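PDB 3CI6: phosphoenolpyruvate-protein phosphotransferase from Acinetobacter sp., which probably transfers the phosphoryl group of phosphoenolpyruvate to a histidine of a carrier protein, and is represented here by its GAF domain. Local coordinates for residues Q17-S22 and H26-I31; G83-R88 and M129-V134; E89-L94 and A145-L150; R13-E18 and V33-D38. All coordinates share one frame; numbering follows the deposited sequence.

In the fold
From the N terminus, the chain runs through helix 7-20, turns, and returns as helix 25-40. Interaction 1 closes this short turn, and interaction 4 joins the same two helices farther from it; the two overlap at Q17 and E18. Interactions 2 and 3 open later and cross: segments 83-88 and 89-94 are both followed by long excursions, to strand 127-136 and helix 144-167 respectively. Interaction 2 seats helix 80-88 on the antiparallel sheet, while interaction 3 links the neighbourhood of edge strand 92-94 to helix 144-167. L150 and F149 of that helix touch V36 and I15 of interaction 4, which ties the helical hairpin to helix 144-167. Interactions 1, 3 and 4 also meet the second subunit.

Interaction 1: Q17-S22 and H26-I31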
loop_
_atom_site.group_PDB
_atom_site.type_symbol
_atom_site.label_atom_id
_atom_site.label_comp_id
_atom_site.label_asym_id
_atom_site.label_seq_id
_atom_site.Cartn_x
_atom_site.Cartn_y
_atom_site.Cartn_z
ATOM N N GLN B 17 5.359 -4.797 -6.133
ATOM C CA GLN B 17 6.135 -4.241 -7.244
ATOM C C GLN B 17 5.421 -4.440 -8.563
ATOM O O GLN B 17 5.379 -3.523 -9.368
ATOM C CB GLN B 17 7.572 -4.769 -7.227
ATOM C CG GLN B 17 8.286 -4.200 -5.990
ATOM C CD GLN B 17 9.766 -4.106 -6.077
ATOM O OE1 GLN B 17 10.480 -5.067 -5.741
ATOM N NE2 GLN B 17 10.262 -2.914 -6.467
ATOM N N GLU B 18 4.794 -5.590 -8.750
ATOM C CA GLU B 18 4.046 -5.818 -9.979
ATOM C C GLU B 18 2.841 -4.889 -10.043
ATOM O O GLU B 18 2.563 -4.311 -11.114
ATOM C CB GLU B 18 3.637 -7.283 -10.094
ATOM C CG GLU B 18 3.171 -7.663 -11.492
ATOM C CD GLU B 18 2.671 -9.099 -11.613
ATOM O OE1 GLU B 18 2.687 -9.875 -10.635
ATOM O OE2 GLU B 18 2.237 -9.432 -12.739
ATOM N N ILE B 19 2.131 -4.697 -8.940
ATOM C CA ILE B 19 1.008 -3.731 -8.938
ATOM C C ILE B 19 1.522 -2.304 -9.191
ATOM O O ILE B 19 0.928 -1.509 -9.941
ATOM C CB ILE B 19 0.217 -3.796 -7.630
ATOM C CG1 ILE B 19 -0.497 -5.134 -7.483
ATOM C CG2 ILE B 19 -0.808 -2.660 -7.553
ATOM C CD1 ILE B 19 -1.046 -5.401 -6.086
ATOM N N ASN B 20 2.634 -1.960 -8.548
ATOM C CA ASN B 20 3.148 -0.609 -8.582
ATOM C C ASN B 20 3.529 -0.186 -9.986
ATOM O O ASN B 20 3.257 0.973 -10.357
ATOM C CB ASN B 20 4.275 -0.483 -7.565
ATOM C CG ASN B 20 4.832 0.894 -7.493
ATOM O OD1 ASN B 20 5.973 1.116 -7.910
ATOM N ND2 ASN B 20 4.045 1.854 -6.997
ATOM N N SER B 21 4.050 -1.128 -10.781
ATOM C CA SER B 21 4.527 -0.885 -12.153
ATOM C C SER B 21 3.490 -1.212 -13.215
ATOM O O SER B 21 3.811 -1.274 -14.409
ATOM C CB SER B 21 5.744 -1.746 -12.442
ATOM O OG SER B 21 6.821 -1.385 -11.612
ATOM N N SER B 22 2.271 -1.488 -12.798
ATOM C CA SER B 22 1.196 -1.741 -13.743
ATOM C C SER B 22 0.676 -0.411 -14.255
ATOM O O SER B 22 0.759 0.579 -13.539
ATOM C CB SER B 22 0.094 -2.560 -13.091
ATOM O OG SER B 22 -0.602 -1.841 -12.134
ATOM N N HIS B 26 -7.348 -1.271 -13.950
ATOM C CA HIS B 26 -7.748 -2.624 -14.268
ATOM C C HIS B 26 -6.618 -3.624 -14.079
ATOM O O HIS B 26 -6.811 -4.700 -13.516
ATOM C CB HIS B 26 -8.265 -2.722 -15.713
ATOM C CG HIS B 26 -8.261 -4.115 -16.250
ATOM N ND1 HIS B 26 -9.176 -5.066 -15.846
ATOM C CD2 HIS B 26 -7.427 -4.738 -17.123
ATOM C CE1 HIS B 26 -8.918 -6.207 -16.464
ATOM N NE2 HIS B 26 -7.865 -6.034 -17.245
ATOM N N ASP B 27 -5.430 -3.303 -14.595
ATOM C CA ASP B 27 -4.307 -4.236 -14.498
ATOM C C ASP B 27 -3.952 -4.432 -13.031
ATOM O O ASP B 27 -3.670 -5.550 -12.598
ATOM C CB ASP B 27 -3.076 -3.742 -15.307
ATOM C CG ASP B 27 -3.204 -3.979 -16.794
ATOM O OD1 ASP B 27 -4.199 -4.583 -17.223
ATOM O OD2 ASP B 27 -2.273 -3.564 -17.548
ATOM N N SER B 28 -3.935 -3.357 -12.253
ATOM C CA SER B 28 -3.588 -3.478 -10.846
ATOM C C SER B 28 -4.528 -4.443 -10.126
ATOM O O SER B 28 -4.087 -5.323 -9.414
ATOM C CB SER B 28 -3.605 -2.124 -10.170
ATOM O OG SER B 28 -2.650 -1.290 -10.797
ATOM N N LEU B 29 -5.820 -4.294 -10.380
ATOM C CA LEU B 29 -6.845 -5.115 -9.728
ATOM C C LEU B 29 -6.702 -6.588 -10.115
ATOM O O LEU B 29 -6.847 -7.480 -9.262
ATOM C CB LEU B 29 -8.247 -4.616 -10.076
ATOM C CG LEU B 29 -8.570 -3.189 -9.655
ATOM C CD1 LEU B 29 -9.960 -2.774 -10.185
ATOM C CD2 LEU B 29 -8.475 -3.010 -8.115
ATOM N N ASP B 30 -6.438 -6.820 -11.397
ATOM C CA ASP B 30 -6.316 -8.174 -11.917
ATOM C C ASP B 30 -5.096 -8.844 -11.312
ATOM O O ASP B 30 -5.136 -10.021 -10.893
ATOM C CB ASP B 30 -6.227 -8.129 -13.448
ATOM C CG ASP B 30 -6.106 -9.500 -14.096
ATOM O OD1 ASP B 30 -7.006 -10.334 -13.867
ATOM O OD2 ASP B 30 -5.152 -9.660 -14.904
ATOM N N ILE B 31 -3.977 -8.111 -11.272
ATOM C CA ILE B 31 -2.756 -8.649 -10.653
ATOM C C ILE B 31 -3.019 -8.977 -9.212
ATOM O O ILE B 31 -2.656 -10.049 -8.728
ATOM C CB ILE B 31 -1.615 -7.628 -10.741
ATOM C CG1 ILE B 31 -1.128 -7.524 -12.174
ATOM C CG2 ILE B 31 -0.451 -8.048 -9.887
ATOM C CD1 ILE B 31 -0.381 -6.175 -12.459
HETATM O O HOH W 1 -1.217 0.880 -11.072
#
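D27 and S22 begin the contact where the chain has just turned back: D27 CB lies 4.0 Å from S22 CB. The D27 backbone N is taken by S24 OG. One step on, S28 brings its hydroxyl to S22. The two OG atoms lie 2.5 Å apart, but this short spacing and a second conformer of S28 leave a direct bond doubtful, the more so because S24 O also accepts from S28 OG. Water 1 lies 2.6 Å from S28 OG and 3.2 Å from S22 O, to which it may donate. Small serines suit this narrow junction because each offers a hydrogen-bonding group on a short stem. S22 OG sits between its own backbone N and carbonyl carbon (chi1 70°), and from there it donates to I19 O at 2.7 Å, a carbonyl that also takes the S22 N-H just past the helix end. A turn later I31 supplies a branched, apolar wedge. Its CD1 rests 3.7 Å from S22 CB and its CG2 packs 3.8 Å from I19 CG1. The extended E18 side chain crosses I31, with its CD and OE1 both 3.7 Å from I31 CG2; OE1 also accepts from Q35 NE2. The contact thus fastens the bend between helix 7-20 and helix 25-40, with L157 of helix 144-167 touching both I19 and S28, and R125 of the second subunit bonding weakly to S22 O.

Interaction 2: G83-R88 and M129-V134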
loop_
_atom_site.group_PDB
_atom_site.type_symbol
_atom_site.label_atom_id
_atom_site.label_comp_id
_atom_site.label_asym_id
_atom_site.label_seq_id
_atom_site.Cartn_x
_atom_site.Cartn_y
_atom_site.Cartn_z
ATOM N N GLY B 83 -21.194 -5.240 2.308
ATOM C CA GLY B 83 -21.661 -3.953 2.826
ATOM C C GLY B 83 -21.217 -3.734 4.258
ATOM O O GLY B 83 -20.872 -2.608 4.643
ATOM N N LEU B 84 -21.220 -4.799 5.067
ATOM C CA LEU B 84 -20.881 -4.654 6.470
ATOM C C LEU B 84 -19.412 -4.302 6.658
ATOM O O LEU B 84 -19.080 -3.467 7.500
ATOM C CB LEU B 84 -21.203 -5.931 7.238
ATOM C CG LEU B 84 -21.068 -5.880 8.755
ATOM C CD1 LEU B 84 -22.080 -4.944 9.379
ATOM C CD2 LEU B 84 -21.221 -7.274 9.365
ATOM N N VAL B 85 -18.548 -4.906 5.850
ATOM C CA VAL B 85 -17.124 -4.602 5.887
ATOM C C VAL B 85 -16.943 -3.110 5.600
ATOM O O VAL B 85 -16.184 -2.403 6.271
ATOM C CB VAL B 85 -16.314 -5.414 4.877
ATOM C CG1 VAL B 85 -14.888 -4.924 4.772
ATOM C CG2 VAL B 85 -16.322 -6.935 5.241
ATOM N N GLY B 86 -17.650 -2.612 4.597
ATOM C CA GLY B 86 -17.569 -1.207 4.237
ATOM C C GLY B 86 -18.150 -0.280 5.266
ATOM O O GLY B 86 -17.602 0.818 5.517
ATOM N N GLN B 87 -19.272 -0.663 5.881
ATOM C CA GLN B 87 -19.908 0.173 6.912
ATOM C C GLN B 87 -19.099 0.244 8.228
ATOM O O GLN B 87 -18.916 1.328 8.816
ATOM C CB GLN B 87 -21.304 -0.372 7.243
ATOM C CG GLN B 87 -22.376 -0.223 6.214
ATOM C CD GLN B 87 -23.688 -0.974 6.632
ATOM O OE1 GLN B 87 -23.672 -2.154 7.069
ATOM N NE2 GLN B 87 -24.789 -0.294 6.511
ATOM N N ARG B 88 -18.613 -0.913 8.666
ATOM C CA ARG B 88 -17.825 -0.998 9.863
ATOM C C ARG B 88 -16.378 -0.584 9.672
ATOM O O ARG B 88 -15.682 -0.319 10.661
ATOM C CB ARG B 88 -17.899 -2.391 10.429
ATOM C CG ARG B 88 -19.286 -2.718 10.957
ATOM C CD ARG B 88 -19.288 -3.964 11.865
ATOM N NE ARG B 88 -18.545 -3.680 13.065
ATOM C CZ ARG B 88 -18.988 -3.012 14.097
ATOM N NH1 ARG B 88 -20.254 -2.656 14.221
ATOM N NH2 ARG B 88 -18.113 -2.733 15.056
HETATM N N MSE B 129 -13.010 2.875 -0.275
HETATM C CA MSE B 129 -12.853 2.801 -1.701
HETATM C C MSE B 129 -13.397 1.486 -2.259
HETATM O O MSE B 129 -13.678 1.382 -3.442
HETATM C CB MSE B 129 -11.374 2.889 -2.108
HETATM C CG MSE B 129 -10.575 4.137 -1.725
HETATM SE SE MSE B 129 -11.060 5.615 -2.816
HETATM C CE MSE B 129 -12.064 6.114 -1.525
ATOM N N GLY B 130 -13.521 0.465 -1.410
ATOM C CA GLY B 130 -13.895 -0.883 -1.903
ATOM C C GLY B 130 -13.697 -1.911 -0.820
ATOM O O GLY B 130 -13.373 -1.563 0.309
ATOM N N VAL B 131 -13.933 -3.158 -1.184
ATOM C CA VAL B 131 -13.809 -4.295 -0.290
ATOM C C VAL B 131 -13.175 -5.431 -1.065
ATOM O O VAL B 131 -13.603 -5.783 -2.137
ATOM C CB VAL B 131 -15.180 -4.733 0.264
ATOM C CG1 VAL B 131 -14.989 -6.002 1.114
ATOM C CG2 VAL B 131 -15.849 -3.590 1.046
ATOM N N LEU B 132 -12.136 -6.009 -0.474
ATOM C CA LEU B 132 -11.515 -7.216 -0.990
ATOM C C LEU B 132 -12.117 -8.418 -0.287
ATOM O O LEU B 132 -12.279 -8.411 0.939
ATOM C CB LEU B 132 -10.022 -7.153 -0.747
ATOM C CG LEU B 132 -9.447 -8.475 -1.186
ATOM C CD1 LEU B 132 -8.852 -8.315 -2.470
ATOM C CD2 LEU B 132 -8.647 -9.206 -0.131
ATOM N N VAL B 133 -12.485 -9.440 -1.064
ATOM C CA VAL B 133 -13.119 -10.626 -0.519
ATOM C C VAL B 133 -12.322 -11.866 -0.893
ATOM O O VAL B 133 -12.017 -12.073 -2.061
ATOM C CB VAL B 133 -14.536 -10.741 -1.057
ATOM C CG1 VAL B 133 -15.139 -12.051 -0.642
ATOM C CG2 VAL B 133 -15.400 -9.526 -0.599
ATOM N N VAL B 134 -11.995 -12.690 0.092
ATOM C CA VAL B 134 -11.413 -14.009 -0.089
ATOM C C VAL B 134 -12.455 -15.014 0.380
ATOM O O VAL B 134 -13.032 -14.881 1.479
ATOM C CB VAL B 134 -10.085 -14.122 0.682
ATOM C CG1 VAL B 134 -9.696 -15.552 0.899
ATOM C CG2 VAL B 134 -8.977 -13.333 -0.026
#
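Helix 80-88 lies against one face of the antiparallel sheet of the GAF domain, and a valine pair makes the contact with strand 127-136: V85 from the helix and V131 from the strand. Their methyls meet obliquely, V85 CG1 lying 3.8 Å from V131 CG1. The same V131 methyl is 4.0 Å from V85 CB, so it bears on the base of the side chain as well as on its end. In V85 the touching methyl stands anti to the backbone N (chi1 171°), which sends it out from the helix towards the strand. Beta-branched residues serve well here, since each presents two methyls on a short, stiff stem and fills the interface without a flexible chain.

The other branch of V131, CG2, comes up to the helix backbone and lies 4.1 Å from G86 N. It packs there on the bare backbone of the glycine, the CA atoms of G86 and V131 being 6.6 Å apart. F117 and P121 of strand 116-124 also touch V85 and widen its apolar seat. Just before V131, M129 (a selenomethionine) and G130 form a classic beta bulge opposite V122; G130 adopts an extended conformation with phi near 168°, readily accessible to glycine. L132, next along the strand, points to the other face, where it meets L150 and C154 of helix 144-167. A central antiparallel sheet with helices on both faces is the layout of the GAF fold.

Interaction 3: E89-L94 and A145-L150; sequences EEIVNL and AAESFL
The polar part of the contact is a single bond between N93 and E147. N93 ND2 donates to E147 OE2 over 2.8 Å, and the N-H points almost straight at the oxygen (167°). The acceptor lies in the amide plane and offers its anti lone pair, whereas the carboxylate as a whole is turned 63° from the amide. An asparagine fits because ND2 has two hydrogens, so its two N-H groups can serve E147 OE2 and F142 O. E147 OE1, the other carboxylate oxygen, makes a salt bridge with R13 of the second subunit; that charge may offset the nearby carboxylate of E144.

The apolar part lies beside it. I91 CD1 reaches across the stem of E147, 3.8 Å from E147 CB and 4.0 Å from E147 CG. The glutamate chain is extended beyond CG, which leaves its methylenes for the isoleucine and delivers the carboxylate to N93 farther out.

Both I91 and N93 also rest on L118 of strand 116-124, the neighbour of edge strand 92-94 in the sheet. Helix 144-167 lies beyond, with L150 turned inward to L118 and to helix 25-40, and R13 of the second subunit packs on I91.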
loop_
_atom_site.group_PDB
_atom_site.type_symbol
_atom_site.label_atom_id
_atom_site.label_comp_id
_atom_site.label_asym_id
_atom_site.label_seq_id
_atom_site.Cartn_x
_atom_site.Cartn_y
_atom_site.Cartn_z
ATOM N N GLU B 89 -15.900 -0.568 8.429
ATOM C CA GLU B 89 -14.501 -0.219 8.145
ATOM C C GLU B 89 -13.537 -1.129 8.900
ATOM O O GLU B 89 -12.503 -0.665 9.408
ATOM C CB GLU B 89 -14.224 1.267 8.457
ATOM C CG GLU B 89 -15.230 2.185 7.778
ATOM C CD GLU B 89 -15.039 3.662 8.068
ATOM O OE1 GLU B 89 -14.081 4.052 8.775
ATOM O OE2 GLU B 89 -15.890 4.431 7.556
ATOM N N GLU B 90 -13.908 -2.410 8.998
ATOM C CA GLU B 90 -13.196 -3.449 9.772
ATOM C C GLU B 90 -13.085 -4.699 8.888
ATOM O O GLU B 90 -13.969 -4.970 8.100
ATOM C CB GLU B 90 -13.997 -3.885 11.051
ATOM C CG GLU B 90 -14.117 -2.882 12.188
ATOM C CD GLU B 90 -15.209 -3.226 13.181
ATOM O OE1 GLU B 90 -15.880 -4.260 13.019
ATOM O OE2 GLU B 90 -15.384 -2.429 14.130
ATOM N N ILE B 91 -12.002 -5.462 9.093
ATOM C CA ILE B 91 -11.901 -6.824 8.615
ATOM C C ILE B 91 -13.024 -7.669 9.231
ATOM O O ILE B 91 -13.337 -7.495 10.430
ATOM C CB ILE B 91 -10.562 -7.492 8.963
ATOM C CG1 ILE B 91 -9.445 -6.825 8.180
ATOM C CG2 ILE B 91 -10.645 -8.990 8.647
ATOM C CD1 ILE B 91 -8.134 -7.584 8.277
ATOM N N VAL B 92 -13.641 -8.491 8.391
ATOM C CA VAL B 92 -14.592 -9.515 8.820
ATOM C C VAL B 92 -14.019 -10.855 8.346
ATOM O O VAL B 92 -14.050 -11.186 7.178
ATOM C CB VAL B 92 -15.978 -9.297 8.255
ATOM C CG1 VAL B 92 -16.888 -10.434 8.655
ATOM C CG2 VAL B 92 -16.556 -7.979 8.721
ATOM N N ASN B 93 -13.475 -11.610 9.302
ATOM C CA ASN B 93 -12.779 -12.862 9.030
ATOM C C ASN B 93 -13.597 -13.958 9.683
ATOM O O ASN B 93 -13.516 -14.158 10.907
ATOM C CB ASN B 93 -11.365 -12.805 9.559
ATOM C CG ASN B 93 -10.578 -14.075 9.286
ATOM O OD1 ASN B 93 -11.113 -15.024 8.681
ATOM N ND2 ASN B 93 -9.307 -14.106 9.746
ATOM N N LEU B 94 -14.428 -14.615 8.877
ATOM C CA LEU B 94 -15.349 -15.647 9.320
ATOM C C LEU B 94 -14.849 -17.008 8.877
ATOM O O LEU B 94 -14.866 -17.348 7.689
ATOM C CB LEU B 94 -16.732 -15.435 8.738
ATOM C CG LEU B 94 -17.551 -14.329 9.358
ATOM C CD1 LEU B 94 -18.868 -14.257 8.566
ATOM C CD2 LEU B 94 -17.777 -14.600 10.831
ATOM N N ALA B 145 -1.326 -13.439 9.857
ATOM C CA ALA B 145 -0.447 -13.182 8.723
ATOM C C ALA B 145 -1.218 -12.880 7.466
ATOM O O ALA B 145 -0.871 -11.957 6.692
ATOM C CB ALA B 145 0.524 -14.375 8.479
ATOM N N ALA B 146 -2.244 -13.675 7.212
ATOM C CA ALA B 146 -3.067 -13.459 6.052
ATOM C C ALA B 146 -3.751 -12.118 6.164
ATOM O O ALA B 146 -3.779 -11.360 5.181
ATOM C CB ALA B 146 -4.082 -14.576 5.914
ATOM N N GLU B 147 -4.279 -11.785 7.341
ATOM C CA GLU B 147 -4.925 -10.471 7.479
ATOM C C GLU B 147 -3.936 -9.333 7.201
ATOM O O GLU B 147 -4.236 -8.378 6.459
ATOM C CB GLU B 147 -5.537 -10.303 8.873
ATOM C CG GLU B 147 -6.700 -11.232 9.138
ATOM C CD GLU B 147 -7.390 -10.971 10.462
ATOM O OE1 GLU B 147 -7.026 -10.036 11.198
ATOM O OE2 GLU B 147 -8.390 -11.683 10.755
ATOM N N SER B 148 -2.741 -9.433 7.779
ATOM C CA SER B 148 -1.723 -8.394 7.582
ATOM C C SER B 148 -1.313 -8.241 6.132
ATOM O O SER B 148 -1.164 -7.126 5.654
ATOM C CB SER B 148 -0.524 -8.663 8.453
ATOM O OG SER B 148 -0.814 -8.559 9.814
ATOM N N PHE B 149 -1.122 -9.354 5.434
ATOM C CA PHE B 149 -0.809 -9.388 4.016
ATOM C C PHE B 149 -1.863 -8.640 3.220
ATOM O O PHE B 149 -1.557 -7.778 2.397
ATOM C CB PHE B 149 -0.705 -10.875 3.619
ATOM C CG PHE B 149 -0.603 -11.169 2.131
ATOM C CD1 PHE B 149 0.558 -10.901 1.450
ATOM C CD2 PHE B 149 -1.611 -11.873 1.465
ATOM C CE1 PHE B 149 0.717 -11.247 0.097
ATOM C CE2 PHE B 149 -1.470 -12.222 0.112
ATOM C CZ PHE B 149 -0.312 -11.887 -0.567
ATOM N N LEU B 150 -3.125 -9.000 3.460
ATOM C CA LEU B 150 -4.210 -8.393 2.694
ATOM C C LEU B 150 -4.374 -6.932 3.033
ATOM O O LEU B 150 -4.670 -6.131 2.146
ATOM C CB LEU B 150 -5.513 -9.147 2.930
ATOM C CG LEU B 150 -5.528 -10.589 2.435
ATOM C CD1 LEU B 150 -6.855 -11.253 2.796
ATOM C CD2 LEU B 150 -5.239 -10.676 0.936
#

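Interaction 4: R13-E18 and V33-D38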
loop_
_atom_site.group_PDB
_atom_site.type_symbol
_atom_site.label_atom_id
_atom_site.label_comp_id
_atom_site.label_asym_id
_atom_site.label_seq_id
_atom_site.Cartn_x
_atom_site.Cartn_y
_atom_site.Cartn_z
ATOM N N ARG B 13 6.320 -8.239 -1.317
ATOM C CA ARG B 13 7.101 -7.281 -2.088
ATOM C C ARG B 13 6.983 -7.537 -3.588
ATOM O O ARG B 13 6.828 -6.595 -4.350
ATOM C CB ARG B 13 8.562 -7.379 -1.675
ATOM C CG ARG B 13 9.431 -6.416 -2.448
ATOM C CD ARG B 13 10.858 -6.559 -2.133
ATOM N NE ARG B 13 11.683 -5.737 -3.033
ATOM C CZ ARG B 13 12.961 -5.448 -2.789
ATOM N NH1 ARG B 13 13.534 -5.877 -1.678
ATOM N NH2 ARG B 13 13.658 -4.721 -3.661
ATOM N N ARG B 14 7.043 -8.790 -3.991
ATOM C CA ARG B 14 6.938 -9.131 -5.406
ATOM C C ARG B 14 5.608 -8.660 -5.985
ATOM O O ARG B 14 5.565 -8.086 -7.083
ATOM C CB ARG B 14 7.075 -10.634 -5.587
ATOM C CG ARG B 14 7.031 -11.057 -6.988
ATOM C CD ARG B 14 7.667 -12.422 -7.209
ATOM N NE ARG B 14 7.239 -13.449 -6.270
ATOM C CZ ARG B 14 6.012 -13.968 -6.207
ATOM N NH1 ARG B 14 5.766 -14.913 -5.297
ATOM N NH2 ARG B 14 5.020 -13.555 -7.009
ATOM N N ILE B 15 4.527 -8.909 -5.257
ATOM C CA ILE B 15 3.203 -8.506 -5.719
ATOM C C ILE B 15 3.076 -6.994 -5.709
ATOM O O ILE B 15 2.589 -6.392 -6.671
ATOM C CB ILE B 15 2.097 -9.140 -4.853
ATOM C CG1 ILE B 15 2.190 -10.650 -4.895
ATOM C CG2 ILE B 15 0.733 -8.685 -5.351
ATOM C CD1 ILE B 15 1.394 -11.418 -3.830
ATOM N N VAL B 16 3.564 -6.364 -4.636
ATOM C CA VAL B 16 3.497 -4.907 -4.551
ATOM C C VAL B 16 4.219 -4.238 -5.746
ATOM O O VAL B 16 3.736 -3.274 -6.353
ATOM C CB VAL B 16 4.045 -4.425 -3.200
ATOM C CG1 VAL B 16 4.379 -2.959 -3.250
ATOM C CG2 VAL B 16 3.081 -4.744 -2.094
ATOM N N GLN B 17 5.359 -4.797 -6.133
ATOM C CA GLN B 17 6.135 -4.241 -7.244
ATOM C C GLN B 17 5.421 -4.440 -8.563
ATOM O O GLN B 17 5.379 -3.523 -9.368
ATOM C CB GLN B 17 7.572 -4.769 -7.227
ATOM C CG GLN B 17 8.286 -4.200 -5.990
ATOM C CD GLN B 17 9.766 -4.106 -6.077
ATOM O OE1 GLN B 17 10.480 -5.067 -5.741
ATOM N NE2 GLN B 17 10.262 -2.914 -6.467
ATOM N N GLU B 18 4.794 -5.590 -8.750
ATOM C CA GLU B 18 4.046 -5.818 -9.979
ATOM C C GLU B 18 2.841 -4.889 -10.043
ATOM O O GLU B 18 2.563 -4.311 -11.114
ATOM C CB GLU B 18 3.637 -7.283 -10.094
ATOM C CG GLU B 18 3.171 -7.663 -11.492
ATOM C CD GLU B 18 2.671 -9.099 -11.613
ATOM O OE1 GLU B 18 2.687 -9.875 -10.635
ATOM O OE2 GLU B 18 2.237 -9.432 -12.739
ATOM N N VAL B 33 -5.854 -9.676 -7.445
ATOM C CA VAL B 33 -6.732 -10.840 -7.109
ATOM C C VAL B 33 -6.072 -12.162 -7.465
ATOM O O VAL B 33 -6.192 -13.163 -6.744
ATOM C CB VAL B 33 -8.171 -10.739 -7.675
ATOM C CG1 VAL B 33 -8.854 -9.510 -7.101
ATOM C CG2 VAL B 33 -8.193 -10.796 -9.176
ATOM N N ASN B 34 -5.373 -12.220 -8.586
ATOM C CA ASN B 34 -4.758 -13.474 -9.020
ATOM C C ASN B 34 -3.561 -13.812 -8.149
ATOM O O ASN B 34 -3.376 -14.961 -7.762
ATOM C CB ASN B 34 -4.398 -13.371 -10.488
ATOM C CG ASN B 34 -5.610 -13.583 -11.360
ATOM O OD1 ASN B 34 -6.053 -14.734 -11.539
ATOM N ND2 ASN B 34 -6.216 -12.501 -11.829
ATOM N N GLN B 35 -2.747 -12.806 -7.841
ATOM C CA GLN B 35 -1.603 -13.051 -6.982
ATOM C C GLN B 35 -1.945 -13.372 -5.537
ATOM O O GLN B 35 -1.308 -14.253 -4.955
ATOM C CB GLN B 35 -0.572 -11.928 -7.055
ATOM C CG GLN B 35 0.003 -11.706 -8.424
ATOM C CD GLN B 35 0.880 -12.801 -8.925
ATOM O OE1 GLN B 35 0.957 -13.891 -8.332
ATOM N NE2 GLN B 35 1.604 -12.525 -9.996
ATOM N N VAL B 36 -2.983 -12.741 -5.006
ATOM C CA VAL B 36 -3.492 -13.092 -3.670
ATOM C C VAL B 36 -3.979 -14.548 -3.693
ATOM O O VAL B 36 -3.635 -15.357 -2.815
ATOM C CB VAL B 36 -4.596 -12.165 -3.186
ATOM C CG1 VAL B 36 -5.329 -12.767 -1.963
ATOM C CG2 VAL B 36 -3.973 -10.771 -2.825
ATOM N N ALA B 37 -4.745 -14.943 -4.702
ATOM C CA ALA B 37 -5.276 -16.305 -4.739
ATOM C C ALA B 37 -4.158 -17.338 -4.773
ATOM O O ALA B 37 -4.238 -18.401 -4.115
ATOM C CB ALA B 37 -6.174 -16.485 -5.942
ATOM N N ASP B 38 -3.097 -17.040 -5.525
ATOM C CA ASP B 38 -1.960 -17.959 -5.620
ATOM C C ASP B 38 -1.147 -17.983 -4.316
ATOM O O ASP B 38 -0.713 -19.043 -3.863
ATOM C CB ASP B 38 -1.069 -17.569 -6.788
ATOM C CG ASP B 38 0.036 -18.587 -7.076
ATOM O OD1 ASP B 38 -0.233 -19.794 -7.123
ATOM O OD2 ASP B 38 1.189 -18.150 -7.244
#
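I15 and Q35 form the close-packed part of this contact. Three carbons of the isoleucine gather round one methylene: I15 CG1 is 3.7 Å from Q35 CB, CD1 3.8 Å and CG2 3.9 Å. The branched side chain lies between the helices, against Q35, and beneath it F149 and L153 of helix 144-167 continue the apolar layer. Q35 serves two roles, its CB facing this layer while its amide turns to the outer edge. The bend at chi2 (-69°) folds the amide back towards helix 7-20. The two helices run antiparallel, 171° between the segment axes at a closest approach of 10.7 Å; they form the helical hairpin that packs with helix 144-167 on one face of the GAF-domain sheet.

Towards solvent the fit is looser. Q35 NE2 donates to E18 OE1 at 2.9 Å, but the bond is bent (136°), and the carboxylate offers its syn lone pair from a position tilted off the amide plane. R14 is looser still: its NH2 stays 4.3 Å from Q35 OE1, near the plane of the guanidinium, and the nearest charged atoms of R14 and D38, NH1 and OD2, remain 5.9 Å apart. The long, flexible arginine suits this exposed border, and D38 OD1 pairs with K41.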